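Local coordinates for topoisomerase I-like protein (Leishmania donovani, PDB 2B9S) that probably relaxes supercoiled DNA as the large subunit of a heterodimeric type IB topoisomerase, nicking and resealing one strand of the duplex, at residues D[177-181]-D[182-186]; D[301-305]-D[306-310]; D[367-370]-D[371-375]; D[378-382]-D[383-387]. One frame throughout, in Å; residues are numbered along the deposited sequence.

Contact 1: residues D[177-181]-D[182-186]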
loop_
_atom_site.group_PDB
_atom_site.type_symbol
_atom_site.label_atom_id
_atom_site.label_comp_id
_atom_site.label_asym_id
_atom_site.label_seq_id
_atom_site.Cartn_x
_atom_site.Cartn_y
_atom_site.Cartn_z
ATOM N N VAL D 177 -12.186 -15.027 -5.369
ATOM C CA VAL D 177 -13.612 -15.274 -5.601
ATOM C C VAL D 177 -14.517 -14.085 -5.246
ATOM O O VAL D 177 -14.103 -13.143 -4.532
ATOM C CB VAL D 177 -14.130 -16.598 -4.957
ATOM C CG1 VAL D 177 -13.249 -17.786 -5.361
ATOM C CG2 VAL D 177 -14.265 -16.481 -3.413
ATOM N N ARG D 178 -15.733 -14.129 -5.791
ATOM C CA ARG D 178 -16.783 -13.143 -5.515
ATOM C C ARG D 178 -17.128 -13.103 -4.034
ATOM O O ARG D 178 -17.419 -14.131 -3.436
ATOM C CB ARG D 178 -18.056 -13.446 -6.330
ATOM C CG ARG D 178 -19.065 -12.286 -6.335
ATOM C CD ARG D 178 -20.202 -12.516 -7.319
ATOM N NE ARG D 178 -19.775 -12.473 -8.723
ATOM C CZ ARG D 178 -19.764 -11.401 -9.514
ATOM N NH1 ARG D 178 -20.144 -10.200 -9.086
ATOM N NH2 ARG D 178 -19.355 -11.532 -10.762
ATOM N N VAL D 179 -17.066 -11.906 -3.465
ATOM C CA VAL D 179 -17.493 -11.645 -2.094
ATOM C C VAL D 179 -19.037 -11.614 -1.989
ATOM O O VAL D 179 -19.708 -10.839 -2.679
ATOM C CB VAL D 179 -16.890 -10.315 -1.579
ATOM C CG1 VAL D 179 -17.196 -10.108 -0.084
ATOM C CG2 VAL D 179 -15.384 -10.279 -1.843
ATOM N N GLN D 180 -19.585 -12.468 -1.127
ATOM C CA GLN D 180 -21.029 -12.473 -0.817
ATOM C C GLN D 180 -21.343 -11.640 0.449
ATOM O O GLN D 180 -20.454 -11.398 1.274
ATOM C CB GLN D 180 -21.542 -13.914 -0.654
ATOM C CG GLN D 180 -21.499 -14.802 -1.946
ATOM C CD GLN D 180 -22.311 -14.260 -3.149
ATOM O OE1 GLN D 180 -22.019 -14.595 -4.299
ATOM N NE2 GLN D 180 -23.316 -13.435 -2.890
ATOM N N PRO D 181 -22.604 -11.183 0.600
ATOM C CA PRO D 181 -22.992 -10.565 1.870
ATOM C C PRO D 181 -22.608 -11.398 3.112
ATOM O O PRO D 181 -22.228 -10.825 4.131
ATOM C CB PRO D 181 -24.507 -10.436 1.742
ATOM C CG PRO D 181 -24.763 -10.369 0.274
ATOM C CD PRO D 181 -23.721 -11.192 -0.379
ATOM N N GLU D 182 -22.666 -12.728 2.999
ATOM C CA GLU D 182 -22.325 -13.635 4.091
ATOM C C GLU D 182 -20.851 -13.600 4.485
ATOM O O GLU D 182 -20.468 -14.139 5.527
ATOM C CB GLU D 182 -22.730 -15.079 3.737
ATOM C CG GLU D 182 -24.252 -15.373 3.825
ATOM C CD GLU D 182 -25.112 -14.745 2.696
ATOM O OE1 GLU D 182 -24.607 -14.391 1.612
ATOM O OE2 GLU D 182 -26.328 -14.619 2.883
ATOM N N ASP D 183 -20.029 -12.984 3.641
ATOM C CA ASP D 183 -18.589 -12.854 3.886
ATOM C C ASP D 183 -18.257 -11.571 4.657
ATOM O O ASP D 183 -17.192 -11.468 5.274
ATOM C CB ASP D 183 -17.832 -12.870 2.541
ATOM C CG ASP D 183 -18.024 -14.171 1.765
ATOM O OD1 ASP D 183 -17.989 -15.240 2.396
ATOM O OD2 ASP D 183 -18.203 -14.138 0.526
ATOM N N ILE D 184 -19.184 -10.609 4.618
ATOM C CA ILE D 184 -18.959 -9.230 5.083
ATOM C C ILE D 184 -19.510 -8.960 6.483
ATOM O O ILE D 184 -20.685 -9.224 6.779
ATOM C CB ILE D 184 -19.513 -8.203 4.065
ATOM C CG1 ILE D 184 -18.773 -8.358 2.733
ATOM C CG2 ILE D 184 -19.377 -6.752 4.576
ATOM C CD1 ILE D 184 -19.496 -7.785 1.534
ATOM N N THR D 185 -18.622 -8.463 7.342
ATOM C CA THR D 185 -18.965 -8.013 8.695
ATOM C C THR D 185 -19.158 -6.501 8.619
ATOM O O THR D 185 -18.305 -5.772 8.101
ATOM C CB THR D 185 -17.860 -8.394 9.725
ATOM O OG1 THR D 185 -17.706 -9.820 9.748
ATOM C CG2 THR D 185 -18.210 -7.927 11.139
ATOM N N ILE D 186 -20.303 -6.048 9.112
ATOM C CA ILE D 186 -20.634 -4.626 9.172
ATOM C C ILE D 186 -20.272 -4.081 10.553
ATOM O O ILE D 186 -20.608 -4.674 11.583
ATOM C CB ILE D 186 -22.135 -4.402 8.832
ATOM C CG1 ILE D 186 -22.415 -4.749 7.357
ATOM C CG2 ILE D 186 -22.574 -2.987 9.185
ATOM C CD1 ILE D 186 -22.039 -3.681 6.314
#
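The carboxylate of Asp-183 turns back onto the backbone N-H of Gln-180, which meets OD2 on its anti side, 26° out of the carboxylate plane, with N to OD2 at 2.7 Å. The amide plane of Gln-180 is strongly inclined to this carboxylate, and the Gln-180 side chain, bent at chi2, carries its amide off from the turn. Setting CG of Asp-183 beside its own backbone N (chi1 -61°) brings OD2 back along the chain, while CB lies 3.3 Å from Gln-180 O. That same carbonyl accepts Asp-183 N at 2.9 Å. The side-chain bond thus resembles one half of a capping box, with Gln-180 at the head of a short 3-10 turn leading into strand 185-187 of a mixed four-stranded sheet. Pro-181 suits its place, having no N-H to satisfy there, and its O accepts Ile-184 N at 3.1 Å. On the apolar side, Val-179 and Ile-184 cross at about a right angle, CG1 touching CD1 at 3.6 Å. Branched aliphatic side chains fit here because Trp-218 of strand 216-219 packs on both. Glu-182 folds OE1 to 3.9 Å from Pro-181 CD, and its carboxylate is held by His-201 ND1 and the backbone N of Lys-202.

Contact 2: residues D[301-305]-D[306-310]. With nucleotides of chain C.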
loop_
_atom_site.group_PDB
_atom_site.type_symbol
_atom_site.label_atom_id
_atom_site.label_comp_id
_atom_site.label_asym_id
_atom_site.label_seq_id
_atom_site.Cartn_x
_atom_site.Cartn_y
_atom_site.Cartn_z
ATOM N N ASP D 301 9.524 -13.259 -2.469
ATOM C CA ASP D 301 10.709 -13.203 -1.616
ATOM C C ASP D 301 11.273 -11.769 -1.661
ATOM O O ASP D 301 11.911 -11.362 -2.630
ATOM C CB ASP D 301 11.702 -14.261 -2.124
ATOM C CG ASP D 301 13.046 -14.214 -1.435
ATOM O OD1 ASP D 301 13.225 -13.454 -0.449
ATOM O OD2 ASP D 301 13.930 -14.982 -1.890
ATOM N N THR D 302 10.951 -10.976 -0.643
ATOM C CA THR D 302 11.443 -9.606 -0.574
ATOM C C THR D 302 11.881 -9.348 0.842
ATOM O O THR D 302 11.481 -10.057 1.763
ATOM C CB THR D 302 10.425 -8.512 -1.045
ATOM O OG1 THR D 302 9.319 -8.428 -0.132
ATOM C CG2 THR D 302 9.963 -8.740 -2.471
ATOM N N VAL D 303 12.741 -8.359 1.004
ATOM C CA VAL D 303 13.384 -8.137 2.289
ATOM C C VAL D 303 13.391 -6.666 2.652
ATOM O O VAL D 303 13.216 -5.796 1.797
ATOM C CB VAL D 303 14.841 -8.715 2.306
ATOM C CG1 VAL D 303 14.824 -10.232 1.997
ATOM C CG2 VAL D 303 15.738 -7.966 1.309
ATOM N N GLY D 304 13.553 -6.406 3.937
ATOM C CA GLY D 304 13.927 -5.081 4.419
ATOM C C GLY D 304 15.065 -5.303 5.394
ATOM O O GLY D 304 15.722 -6.340 5.365
ATOM N N CYS D 305 15.275 -4.351 6.286
ATOM C CA CYS D 305 16.471 -4.348 7.119
ATOM C C CYS D 305 16.746 -5.676 7.873
ATOM O O CYS D 305 17.743 -6.339 7.612
ATOM C CB CYS D 305 16.437 -3.152 8.071
ATOM S SG CYS D 305 17.969 -2.997 8.944
ATOM N N CYS D 306 15.841 -6.057 8.774
ATOM C CA CYS D 306 16.018 -7.210 9.645
ATOM C C CYS D 306 16.069 -8.551 8.903
ATOM O O CYS D 306 16.516 -9.553 9.477
ATOM C CB CYS D 306 14.934 -7.245 10.735
ATOM S SG CYS D 306 14.912 -5.799 11.876
ATOM N N SER D 307 15.639 -8.571 7.640
ATOM C CA SER D 307 15.634 -9.813 6.852
ATOM C C SER D 307 16.693 -9.873 5.714
ATOM O O SER D 307 16.687 -10.794 4.886
ATOM C CB SER D 307 14.214 -10.120 6.344
ATOM O OG SER D 307 13.717 -9.072 5.545
ATOM N N LEU D 308 17.602 -8.900 5.669
ATOM C CA LEU D 308 18.695 -8.954 4.686
ATOM C C LEU D 308 19.503 -10.241 4.854
ATOM O O LEU D 308 19.759 -10.681 5.961
ATOM C CB LEU D 308 19.616 -7.738 4.773
ATOM C CG LEU D 308 19.009 -6.362 4.490
ATOM C CD1 LEU D 308 19.910 -5.265 5.065
ATOM C CD2 LEU D 308 18.704 -6.146 2.982
ATOM N N ARG D 309 19.867 -10.843 3.727
ATOM C CA ARG D 309 20.642 -12.077 3.703
ATOM C C ARG D 309 22.052 -11.763 3.178
ATOM O O ARG D 309 22.286 -10.703 2.575
ATOM C CB ARG D 309 19.951 -13.134 2.831
ATOM C CG ARG D 309 18.552 -13.563 3.332
ATOM C CD ARG D 309 18.007 -14.741 2.552
ATOM N NE ARG D 309 17.627 -14.365 1.194
ATOM C CZ ARG D 309 16.397 -14.000 0.814
ATOM N NH1 ARG D 309 15.401 -13.944 1.692
ATOM N NH2 ARG D 309 16.171 -13.669 -0.450
ATOM N N VAL D 310 22.973 -12.697 3.403
ATOM C CA VAL D 310 24.363 -12.551 2.968
ATOM C C VAL D 310 24.493 -12.142 1.488
ATOM O O VAL D 310 25.296 -11.261 1.152
ATOM C CB VAL D 310 25.196 -13.821 3.330
ATOM C CG1 VAL D 310 26.608 -13.760 2.716
ATOM C CG2 VAL D 310 25.241 -13.986 4.851
ATOM P P DG C 15 6.118 -6.867 0.217
ATOM O OP1 DG C 15 7.022 -6.900 -0.933
ATOM O OP2 DG C 15 5.608 -8.116 0.807
ATOM O "O5'" DG C 15 6.810 -5.926 1.338
ATOM C "C5'" DG C 15 6.382 -5.901 2.685
ATOM C "C4'" DG C 15 5.916 -4.534 3.164
ATOM O "O4'" DG C 15 4.503 -4.328 2.864
ATOM C "C3'" DG C 15 5.975 -4.438 4.675
ATOM O "O3'" DG C 15 7.297 -4.067 5.046
ATOM C "C2'" DG C 15 4.961 -3.357 4.984
ATOM C "C1'" DG C 15 3.903 -3.603 3.934
ATOM N N9 DG C 15 2.622 -4.248 4.283
ATOM C C8 DG C 15 2.158 -5.461 3.816
ATOM N N7 DG C 15 0.975 -5.780 4.264
ATOM C C5 DG C 15 0.616 -4.677 5.022
ATOM C C6 DG C 15 -0.565 -4.426 5.745
ATOM O O6 DG C 15 -1.550 -5.136 5.824
ATOM N N1 DG C 15 -0.541 -3.233 6.453
ATOM C C2 DG C 15 0.515 -2.358 6.435
ATOM N N2 DG C 15 0.353 -1.249 7.151
ATOM N N3 DG C 15 1.634 -2.553 5.762
ATOM C C4 DG C 15 1.618 -3.732 5.064
HETATM O O HOH W 1 11.323 -9.841 4.570
#
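Leu-308 folds back over the turn that precedes it. Its CB lies 3.7 Å from Cys-305 O, CG then settles close to the carbonyl oxygens of both Gly-304 and Cys-305, CD1 continues past Cys-305 O, and CD2 ends 3.9 Å from Val-303 CG2, the two side chains crossing at about a right angle. Phe-325 of strand 320-326 packs on this pair, so aliphatic side chains suit the spot. In the backbone, Leu-308 N is bonded to Cys-305 O and Ser-307 N to Gly-304 O, which makes two overlapping turns. The hydroxyl of Ser-307 reinforces them: with OG set between its backbone N and carbonyl carbon (chi1 59°), it accepts the N-H of Gly-304 at 3.1 Å and shares a water with Thr-302 O.

Farther out, Arg-309 reaches back to Asp-301 in a salt bridge. The guanidinium is end-on, NH2 and NH1 gripping OD1 at 3.0 and 3.1 Å on its syn side. OD1 lies near the guanidinium plane although the two flat groups are 51° apart. Glu-311 takes NE, so the arginine links two acids.

Thr-302 OG1 donates to OP1 of DG15 of chain C at 2.9 Å, and Lys-295 NZ also reaches that hydroxyl. Cys-305 is tied through its backbone to Arg-290 of the vanadate pocket. A loop with one end on a DNA phosphate and its turn beside a pocket arginine belongs to the active-site surround of the type IB topoisomerase catalytic core.

Contact 3: residues D[367-370]-D[371-375]; sequences TQLN and DHLKS. With nucleotides of chain C.
Asp-371, His-372 and Leu-373 donate their N-H groups to the carbonyls of Thr-367, Gln-368 and Leu-369, the regular i to i+4 ladder of helix 366-373, a short helix of the catalytic core that lies against the DNA backbone. The His-372 to Gln-368 bond is nearly straight, at 167°.

Apolar packing is on the protein side. Leu-369 and Leu-373, one turn apart, lie side by side pointing the same way, with CD2 and CD1 4.0 Å apart. Leu-369 also packs on Ala-280 and Ile-284 of helix 272-287, where the buried, wholly apolar side chain of leucine needs no polar partner.

Two polar side chains, Asn-370 and Lys-374, reach the DNA. Asn-370 uses both ends of its amide: ND2 donates to OP2 of DC17 of chain C at 2.9 Å, and OD1 takes the backbone N of Ala-382, which should fix the rotation of the group. Lys-374 is bent at chi2 (-59°) and chi4 (-64°), curling NZ back to Asn-370 O at 3.1 Å. The same ammonium reaches OP1 of DT18 of chain C at 2.9 Å and the carbonyl of Leu-380. A flexible lysine can serve all three acceptors and probably helps offset the charge of the phosphate.

Three residues on from His-372, Ser-375 OG donates to His-372 O at 2.6 Å, nearly in line with the carbonyl bond, and Ser-375 N donates to that same oxygen.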
loop_
_atom_site.group_PDB
_atom_site.type_symbol
_atom_site.label_atom_id
_atom_site.label_comp_id
_atom_site.label_asym_id
_atom_site.label_seq_id
_atom_site.Cartn_x
_atom_site.Cartn_y
_atom_site.Cartn_z
ATOM N N THR D 367 10.343 -6.983 16.195
ATOM C CA THR D 367 9.793 -6.843 17.552
ATOM C C THR D 367 10.824 -6.346 18.581
ATOM O O THR D 367 10.536 -5.461 19.376
ATOM C CB THR D 367 9.168 -8.179 18.009
ATOM O OG1 THR D 367 7.870 -8.297 17.433
ATOM C CG2 THR D 367 9.026 -8.253 19.507
ATOM N N GLN D 368 12.013 -6.940 18.558
ATOM C CA GLN D 368 13.093 -6.571 19.475
ATOM C C GLN D 368 13.576 -5.170 19.180
ATOM O O GLN D 368 13.791 -4.386 20.096
ATOM C CB GLN D 368 14.252 -7.546 19.352
ATOM C CG GLN D 368 13.863 -8.993 19.612
ATOM C CD GLN D 368 15.022 -9.925 19.381
ATOM O OE1 GLN D 368 15.547 -10.025 18.276
ATOM N NE2 GLN D 368 15.434 -10.608 20.427
ATOM N N LEU D 369 13.726 -4.858 17.891
ATOM C CA LEU D 369 14.129 -3.530 17.461
ATOM C C LEU D 369 13.120 -2.437 17.860
ATOM O O LEU D 369 13.516 -1.392 18.382
ATOM C CB LEU D 369 14.413 -3.517 15.959
ATOM C CG LEU D 369 15.150 -2.278 15.446
ATOM C CD1 LEU D 369 16.352 -2.681 14.620
ATOM C CD2 LEU D 369 14.227 -1.421 14.649
ATOM N N ASN D 370 11.832 -2.682 17.638
ATOM C CA ASN D 370 10.826 -1.693 17.975
ATOM C C ASN D 370 10.598 -1.540 19.474
ATOM O O ASN D 370 10.229 -0.457 19.924
ATOM C CB ASN D 370 9.505 -1.946 17.240
ATOM C CG ASN D 370 9.560 -1.543 15.778
ATOM O OD1 ASN D 370 10.159 -0.529 15.427
ATOM N ND2 ASN D 370 8.911 -2.321 14.924
ATOM N N ASP D 371 10.802 -2.617 20.237
ATOM C CA ASP D 371 10.749 -2.541 21.699
ATOM C C ASP D 371 11.899 -1.700 22.260
ATOM O O ASP D 371 11.677 -0.826 23.106
ATOM C CB ASP D 371 10.692 -3.936 22.333
ATOM C CG ASP D 371 9.312 -4.590 22.186
ATOM O OD1 ASP D 371 8.371 -3.897 21.760
ATOM O OD2 ASP D 371 9.153 -5.788 22.497
ATOM N N HIS D 372 13.110 -1.926 21.758
ATOM C CA HIS D 372 14.243 -1.100 22.154
ATOM C C HIS D 372 14.005 0.398 21.899
ATOM O O HIS D 372 14.328 1.228 22.744
ATOM C CB HIS D 372 15.536 -1.560 21.479
ATOM C CG HIS D 372 16.752 -0.813 21.933
ATOM N ND1 HIS D 372 17.149 -0.766 23.253
ATOM C CD2 HIS D 372 17.669 -0.093 21.240
ATOM C CE1 HIS D 372 18.256 -0.048 23.353
ATOM N NE2 HIS D 372 18.590 0.375 22.146
ATOM N N LEU D 373 13.434 0.721 20.739
ATOM C CA LEU D 373 13.124 2.097 20.341
ATOM C C LEU D 373 12.139 2.827 21.273
ATOM O O LEU D 373 12.252 4.029 21.461
ATOM C CB LEU D 373 12.619 2.141 18.887
ATOM C CG LEU D 373 13.600 1.926 17.733
ATOM C CD1 LEU D 373 12.871 1.946 16.375
ATOM C CD2 LEU D 373 14.775 2.945 17.743
ATOM N N LYS D 374 11.180 2.099 21.833
ATOM C CA LYS D 374 10.253 2.641 22.839
ATOM C C LYS D 374 10.952 3.168 24.099
ATOM O O LYS D 374 10.362 3.934 24.851
ATOM C CB LYS D 374 9.240 1.578 23.279
ATOM C CG LYS D 374 8.363 1.015 22.197
ATOM C CD LYS D 374 7.528 2.083 21.500
ATOM C CE LYS D 374 6.680 1.458 20.393
ATOM N NZ LYS D 374 7.526 0.861 19.291
ATOM N N SER D 375 12.195 2.736 24.331
ATOM C CA SER D 375 12.984 3.173 25.484
ATOM C C SER D 375 13.489 4.611 25.336
ATOM O O SER D 375 13.811 5.256 26.336
ATOM C CB SER D 375 14.160 2.214 25.734
ATOM O OG SER D 375 15.245 2.467 24.849
ATOM P P DC C 17 7.268 -0.504 12.018
ATOM O OP1 DC C 17 7.587 0.919 12.293
ATOM O OP2 DC C 17 8.322 -1.504 12.154
ATOM O "O5'" DC C 17 6.097 -0.874 13.007
ATOM C "C5'" DC C 17 4.948 -0.066 13.191
ATOM C "C4'" DC C 17 4.015 -0.891 14.046
ATOM O "O4'" DC C 17 3.427 -1.937 13.233
ATOM C "C3'" DC C 17 4.681 -1.619 15.217
ATOM O "O3'" DC C 17 3.876 -1.386 16.349
ATOM C "C2'" DC C 17 4.565 -3.093 14.860
ATOM C "C1'" DC C 17 3.258 -3.083 14.067
ATOM N N1 DC C 17 3.014 -4.307 13.232
ATOM C C2 DC C 17 1.705 -4.754 13.056
ATOM O O2 DC C 17 0.771 -4.120 13.609
ATOM N N3 DC C 17 1.485 -5.866 12.295
ATOM C C4 DC C 17 2.513 -6.520 11.735
ATOM N N4 DC C 17 2.215 -7.613 11.030
ATOM C C5 DC C 17 3.865 -6.100 11.898
ATOM C C6 DC C 17 4.069 -4.993 12.637
ATOM P P DT C 18 4.471 -1.222 17.814
ATOM O OP1 DT C 18 5.138 0.078 17.889
ATOM O OP2 DT C 18 5.284 -2.421 18.134
ATOM O "O5'" DT C 18 3.157 -1.250 18.732
ATOM C "C5'" DT C 18 1.911 -0.729 18.268
ATOM C "C4'" DT C 18 0.759 -1.691 18.525
ATOM O "O4'" DT C 18 0.782 -2.750 17.542
ATOM C "C3'" DT C 18 0.770 -2.379 19.892
ATOM O "O3'" DT C 18 -0.406 -1.985 20.605
ATOM C "C2'" DT C 18 0.787 -3.880 19.605
ATOM C "C1'" DT C 18 0.308 -3.938 18.153
ATOM N N1 DT C 18 0.857 -5.056 17.344
ATOM C C2 DT C 18 -0.015 -5.924 16.735
ATOM O O2 DT C 18 -1.220 -5.842 16.850
ATOM N N3 DT C 18 0.588 -6.923 16.005
ATOM C C4 DT C 18 1.940 -7.118 15.812
ATOM O O4 DT C 18 2.346 -8.049 15.112
ATOM C C5 DT C 18 2.798 -6.170 16.488
ATOM C C7 DT C 18 4.308 -6.292 16.475
ATOM C C6 DT C 18 2.215 -5.204 17.198
#

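Contact 4: residues D[378-382]-D[383-387]. With VO4 (vanadate ion), chain F; nucleotides of chain C; nucleotides of chain A.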
loop_
_atom_site.group_PDB
_atom_site.type_symbol
_atom_site.label_atom_id
_atom_site.label_comp_id
_atom_site.label_asym_id
_atom_site.label_seq_id
_atom_site.Cartn_x
_atom_site.Cartn_y
_atom_site.Cartn_z
ATOM N N ASP D 378 8.152 7.493 23.379
ATOM C CA ASP D 378 6.873 6.790 23.287
ATOM C C ASP D 378 6.354 6.766 21.850
ATOM O O ASP D 378 6.420 7.776 21.128
ATOM C CB ASP D 378 5.832 7.426 24.219
ATOM C CG ASP D 378 6.242 7.358 25.689
ATOM O OD1 ASP D 378 7.011 6.434 26.066
ATOM O OD2 ASP D 378 5.802 8.236 26.466
ATOM N N GLY D 379 5.849 5.604 21.437
ATOM C CA GLY D 379 5.371 5.417 20.072
ATOM C C GLY D 379 6.449 5.244 19.006
ATOM O O GLY D 379 6.115 4.999 17.856
ATOM N N LEU D 380 7.728 5.355 19.361
ATOM C CA LEU D 380 8.791 5.270 18.360
ATOM C C LEU D 380 8.963 3.853 17.780
ATOM O O LEU D 380 9.021 2.863 18.503
ATOM C CB LEU D 380 10.122 5.815 18.899
ATOM C CG LEU D 380 11.287 5.958 17.907
ATOM C CD1 LEU D 380 11.013 7.009 16.839
ATOM C CD2 LEU D 380 12.611 6.219 18.613
ATOM N N SER D 381 9.020 3.779 16.457
ATOM C CA SER D 381 9.142 2.511 15.750
ATOM C C SER D 381 9.908 2.829 14.492
ATOM O O SER D 381 10.129 3.999 14.212
ATOM C CB SER D 381 7.758 1.893 15.441
ATOM O OG SER D 381 7.082 2.617 14.436
ATOM N N ALA D 382 10.328 1.801 13.752
ATOM C CA ALA D 382 11.221 1.980 12.610
ATOM C C ALA D 382 10.670 2.797 11.446
ATOM O O ALA D 382 11.455 3.420 10.713
ATOM C CB ALA D 382 11.763 0.626 12.111
ATOM N N LYS D 383 9.347 2.783 11.248
ATOM C CA LYS D 383 8.761 3.439 10.071
ATOM C C LYS D 383 8.875 4.942 10.225
ATOM O O LYS D 383 8.930 5.674 9.237
ATOM C CB LYS D 383 7.313 2.991 9.801
ATOM C CG LYS D 383 6.240 3.587 10.739
ATOM C CD LYS D 383 4.826 3.083 10.403
ATOM C CE LYS D 383 4.201 3.863 9.240
ATOM N NZ LYS D 383 3.888 5.313 9.582
ATOM N N VAL D 384 8.948 5.384 11.482
ATOM C CA VAL D 384 9.031 6.808 11.840
ATOM C C VAL D 384 10.322 7.462 11.321
ATOM O O VAL D 384 10.309 8.642 10.939
ATOM C CB VAL D 384 8.851 7.031 13.395
ATOM C CG1 VAL D 384 8.900 8.521 13.757
ATOM C CG2 VAL D 384 7.551 6.429 13.881
ATOM N N PHE D 385 11.425 6.702 11.295
ATOM C CA PHE D 385 12.699 7.195 10.747
ATOM C C PHE D 385 12.599 7.510 9.272
ATOM O O PHE D 385 13.361 8.321 8.717
ATOM C CB PHE D 385 13.811 6.167 10.952
ATOM C CG PHE D 385 14.406 6.181 12.331
ATOM C CD1 PHE D 385 13.851 5.411 13.345
ATOM C CD2 PHE D 385 15.526 6.978 12.611
ATOM C CE1 PHE D 385 14.409 5.415 14.633
ATOM C CE2 PHE D 385 16.094 6.999 13.888
ATOM C CZ PHE D 385 15.538 6.225 14.906
ATOM N N ARG D 386 11.659 6.849 8.625
ATOM C CA ARG D 386 11.495 6.980 7.195
ATOM C C ARG D 386 10.739 8.288 6.888
ATOM O O ARG D 386 11.114 9.036 5.974
ATOM C CB ARG D 386 10.770 5.735 6.675
ATOM C CG ARG D 386 11.127 5.343 5.303
ATOM C CD ARG D 386 10.447 4.005 4.938
ATOM N NE ARG D 386 10.106 4.004 3.524
ATOM C CZ ARG D 386 10.959 3.745 2.547
ATOM N NH1 ARG D 386 12.226 3.439 2.815
ATOM N NH2 ARG D 386 10.535 3.752 1.296
ATOM N N THR D 387 9.677 8.532 7.661
ATOM C CA THR D 387 8.953 9.809 7.685
ATOM C C THR D 387 9.878 10.968 8.074
ATOM O O THR D 387 9.844 12.035 7.448
ATOM C CB THR D 387 7.781 9.775 8.710
ATOM O OG1 THR D 387 6.975 8.620 8.482
ATOM C CG2 THR D 387 6.911 11.024 8.600
HETATM V V VO4 F . 6.554 3.240 1.846
HETATM O O1 VO4 F . 7.775 3.907 0.803
HETATM O O2 VO4 F . 6.935 2.062 3.102
ATOM P P DC C 17 7.268 -0.504 12.018
ATOM O OP1 DC C 17 7.587 0.919 12.293
ATOM O OP2 DC C 17 8.322 -1.504 12.154
ATOM O "O5'" DC C 17 6.097 -0.874 13.007
ATOM C "C5'" DC C 17 4.948 -0.066 13.191
ATOM C "C4'" DC C 17 4.015 -0.891 14.046
ATOM O "O4'" DC C 17 3.427 -1.937 13.233
ATOM C "C3'" DC C 17 4.681 -1.619 15.217
ATOM O "O3'" DC C 17 3.876 -1.386 16.349
ATOM C "C2'" DC C 17 4.565 -3.093 14.860
ATOM C "C1'" DC C 17 3.258 -3.083 14.067
ATOM N N1 DC C 17 3.014 -4.307 13.232
ATOM C C2 DC C 17 1.705 -4.754 13.056
ATOM O O2 DC C 17 0.771 -4.120 13.609
ATOM N N3 DC C 17 1.485 -5.866 12.295
ATOM C C4 DC C 17 2.513 -6.520 11.735
ATOM N N4 DC C 17 2.215 -7.613 11.030
ATOM C C5 DC C 17 3.865 -6.100 11.898
ATOM C C6 DC C 17 4.069 -4.993 12.637
ATOM P P DT A 10 2.231 6.075 6.334
ATOM O OP1 DT A 10 3.515 6.398 6.948
ATOM O OP2 DT A 10 1.299 7.104 5.797
ATOM O "O5'" DT A 10 2.520 5.105 5.096
ATOM C "C5'" DT A 10 3.644 4.203 5.075
ATOM C "C4'" DT A 10 3.702 3.483 3.749
ATOM O "O4'" DT A 10 2.472 2.772 3.475
ATOM C "C3'" DT A 10 3.871 4.380 2.521
ATOM O "O3'" DT A 10 4.880 3.818 1.738
ATOM C "C2'" DT A 10 2.560 4.327 1.748
ATOM C "C1'" DT A 10 2.166 2.903 2.081
ATOM N N1 DT A 10 0.740 2.552 1.911
ATOM C C2 DT A 10 0.429 1.393 1.217
ATOM O O2 DT A 10 1.261 0.670 0.710
ATOM N N3 DT A 10 -0.911 1.117 1.129
ATOM C C4 DT A 10 -1.958 1.871 1.655
ATOM O O4 DT A 10 -3.129 1.505 1.515
ATOM C C5 DT A 10 -1.574 3.075 2.353
ATOM C C7 DT A 10 -2.615 4.051 2.856
ATOM C C6 DT A 10 -0.256 3.354 2.465
#
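Ser-381 and Lys-383 both place their gamma atom between the backbone N and the carbonyl carbon (chi1 71° and 76°), which brings OG of the serine to 3.9 Å from CG of the lysine beside one phosphate. OP1 of DC17 of chain C accepts Ser-381 OG and the backbone N-H of Lys-383, each at 2.8 Å. A small hydroxyl suits this tight approach, and the phosphate sits near the amino end of helix 384-400, where the helix dipole may favour it. Bends at chi3 and chi4 carry Lys-383 NZ to OP1 of DT10 of chain A, 2.9 Å away, so one residue touches both DNA strands.

Ser-381 to Val-384 form a type I turn, closed by Val-384 N on Ser-381 O at 3.3 Å. Leu-380 lays CD1 obliquely across Val-384, 4.0 Å from CG1, and reaches more loosely toward Phe-385.

Farther along, Arg-386 meets vanadate O1 with NH2 at 2.8 Å, the oxygen lying in the guanidinium plane. Its NE is bonded to Tyr-22 OH of the partner subunit. The vanadium is bound to O3' of DT10 of chain A, and Arg-290 and His-429 also grip the ion: this is the phosphoryl-transfer site of a type IB topoisomerase, held as a transition-state mimic.

The contacts follow one another along the chain. Contact 1 stands apart, leading into strand 185-187 in the range of the DNA-binding fragment, with its centre about 35 to 38 Å from the others and lying across the centre of the chain from contacts 2 and 4. The remaining three belong to the catalytic core. Contact 2, in the loop between helix 272-287 and strand 313-315, is centred about 19 Å from both contact 3 and contact 4. Those two touch, centres about 10 Å apart, where helix 366-373 passes through a loop into helix 384-400. Together the three approach DNA phosphates, and contact 4 reaches the vanadate, so in this part of the core, phosphate contacts lie close to the site of strand chemistry.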